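Local coordinates for protein ornithine carbamoyltransferase (PDB 3TPF) that catalyses the reversible transfer of the carbamoyl group from carbamoyl phosphate to L-ornithine, giving L-citrulline and phosphate in arginine biosynthesis, at residues V270-E273 against I274-H278. Residues are numbered along the deposited sequence; the frame is centred on the assembly and turned at random.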
loop_
_atom_site.group_PDB
_atom_site.type_symbol
_atom_site.label_atom_id
_atom_site.label_comp_id
_atom_site.label_asym_id
_atom_site.label_seq_id
_atom_site.Cartn_x
_atom_site.Cartn_y
_atom_site.Cartn_z
ATOM N N VAL B 270 -27.768 -9.569 15.175
ATOM C CA VAL B 270 -28.785 -9.368 14.192
ATOM C C VAL B 270 -29.112 -10.682 13.486
ATOM O O VAL B 270 -28.213 -11.503 13.240
ATOM C CB VAL B 270 -28.346 -8.284 13.194
ATOM C CG1 VAL B 270 -27.328 -8.824 12.215
ATOM C CG2 VAL B 270 -29.543 -7.778 12.433
ATOM N N SER B 271 -30.388 -10.901 13.187
ATOM C CA SER B 271 -30.796 -12.080 12.428
ATOM C C SER B 271 -30.522 -11.872 10.935
ATOM O O SER B 271 -30.598 -10.783 10.418
ATOM C CB SER B 271 -32.256 -12.375 12.637
ATOM O OG SER B 271 -33.049 -11.466 11.917
ATOM N N GLU B 272 -30.277 -12.973 10.255
ATOM C CA GLU B 272 -30.062 -13.000 8.808
ATOM C C GLU B 272 -31.239 -12.360 8.067
ATOM O O GLU B 272 -31.066 -11.484 7.234
ATOM C CB GLU B 272 -29.888 -14.429 8.315
ATOM C CG GLU B 272 -29.302 -14.527 6.911
ATOM C CD GLU B 272 -30.334 -14.621 5.776
ATOM O OE1 GLU B 272 -31.475 -15.042 6.065
ATOM O OE2 GLU B 272 -29.971 -14.357 4.588
ATOM N N GLU B 273 -32.446 -12.786 8.445
ATOM C CA GLU B 273 -33.684 -12.316 7.802
ATOM C C GLU B 273 -33.725 -10.802 7.858
ATOM O O GLU B 273 -33.768 -10.153 6.830
ATOM C CB GLU B 273 -35.010 -12.974 8.371
ATOM C CG GLU B 273 -36.120 -13.098 7.251
ATOM C CD GLU B 273 -37.618 -13.067 7.686
ATOM O OE1 GLU B 273 -37.992 -12.249 8.602
ATOM O OE2 GLU B 273 -38.432 -13.847 7.063
ATOM N N ILE B 274 -33.600 -10.265 9.060
ATOM C CA ILE B 274 -33.763 -8.852 9.299
ATOM C C ILE B 274 -32.658 -8.009 8.684
ATOM O O ILE B 274 -32.874 -6.899 8.196
ATOM C CB ILE B 274 -33.909 -8.535 10.807
ATOM C CG1 ILE B 274 -34.853 -7.361 10.979
ATOM C CG2 ILE B 274 -32.589 -8.224 11.471
ATOM C CD1 ILE B 274 -36.227 -7.692 10.449
ATOM N N PHE B 275 -31.470 -8.558 8.721
ATOM C CA PHE B 275 -30.305 -7.892 8.157
ATOM C C PHE B 275 -30.488 -7.731 6.670
ATOM O O PHE B 275 -30.417 -6.631 6.145
ATOM C CB PHE B 275 -29.047 -8.697 8.410
ATOM C CG PHE B 275 -27.801 -8.074 7.855
ATOM C CD1 PHE B 275 -27.337 -8.428 6.628
ATOM C CD2 PHE B 275 -27.091 -7.133 8.577
ATOM C CE1 PHE B 275 -26.176 -7.841 6.096
ATOM C CE2 PHE B 275 -25.945 -6.509 8.037
ATOM C CZ PHE B 275 -25.480 -6.876 6.795
ATOM N N GLU B 276 -30.784 -8.832 6.015
ATOM C CA GLU B 276 -31.060 -8.783 4.582
ATOM C C GLU B 276 -32.304 -7.934 4.237
ATOM O O GLU B 276 -32.344 -7.224 3.209
ATOM C CB GLU B 276 -31.168 -10.151 3.975
ATOM C CG GLU B 276 -29.817 -10.861 3.835
ATOM C CD GLU B 276 -28.864 -10.141 2.878
ATOM O OE1 GLU B 276 -29.339 -9.434 1.928
ATOM O OE2 GLU B 276 -27.634 -10.322 3.033
ATOM N N LYS B 277 -33.281 -7.935 5.135
ATOM C CA LYS B 277 -34.474 -7.081 4.947
ATOM C C LYS B 277 -34.034 -5.624 4.798
ATOM O O LYS B 277 -34.508 -4.912 3.923
ATOM C CB LYS B 277 -35.487 -7.214 6.073
ATOM C CG LYS B 277 -36.880 -6.746 5.671
ATOM C CD LYS B 277 -37.727 -6.411 6.884
ATOM C CE LYS B 277 -39.123 -5.815 6.567
ATOM N NZ LYS B 277 -39.363 -4.533 7.368
ATOM N N HIS B 278 -33.054 -5.240 5.569
ATOM C CA HIS B 278 -32.482 -3.903 5.435
ATOM C C HIS B 278 -31.153 -3.771 4.659
ATOM O O HIS B 278 -30.393 -2.852 4.888
ATOM C CB HIS B 278 -32.279 -3.332 6.814
ATOM C CG HIS B 278 -33.543 -3.092 7.526
ATOM N ND1 HIS B 278 -34.147 -4.058 8.314
ATOM C CD2 HIS B 278 -34.368 -2.009 7.527
ATOM C CE1 HIS B 278 -35.273 -3.556 8.800
ATOM N NE2 HIS B 278 -35.421 -2.319 8.346
#
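Ser-271 caps the N-terminus of the short helix 272-277: its OG accepts the backbone N-H of Ile-274 at 3.1 Å (158° at the hydrogen). A chi1 of 75° sets that hydroxyl between the residue's own N and carbonyl carbon, turned back over the first helical turn. Backbone bonds then run four residues ahead, from Ser-271 O to Phe-275 N, from Glu-272 O to Glu-276 N at 2.9 Å, and from Glu-273 O to Lys-277 N. On the buried side, Val-270 reaches the next turn with both methyls: CG2 meets CG2 of Ile-274, while CG1 lies 4.0 Å from CD2 of Phe-275, oblique to the ring. Leu-258 of strand 257-260, at the edge of the five-stranded parallel sheet within this chain, lies against both Val-270 and Ile-274, and Phe-275 reaches Leu-262, a predicted carbamoyl phosphate-binding residue.

Glu-276 can be followed outward from the helix. Its CB rests 3.5 Å from Glu-272 O, the carbonyl that also accepts its N-H. CG, anti to the carbonyl carbon (chi1 -73°), passes OE2 of Glu-272 at 3.6 Å. The chain bends at chi2, and CD and the carboxylate lead away from residues 270-273; out there OE2 forms salt bridges with Arg-266 and with Arg-86 and Lys-82 of the second subunit. At the helix's C-terminal end, Ile-274 O accepts hydrogen bonds from both N and ND1 of His-278, which reach it from opposite faces of the carbonyl plane; ND1 is 3.1 Å from Ile-274 O, which lies near the imidazole plane.

OE2 of Glu-272 is 4.9 Å from OE2 of Glu-276, near but not in contact. The basic groups around Glu-276 probably offset this like-charge proximity and keep its carboxylate ionised, tying this helix of the Asp/Orn-binding domain to the neighbouring subunit.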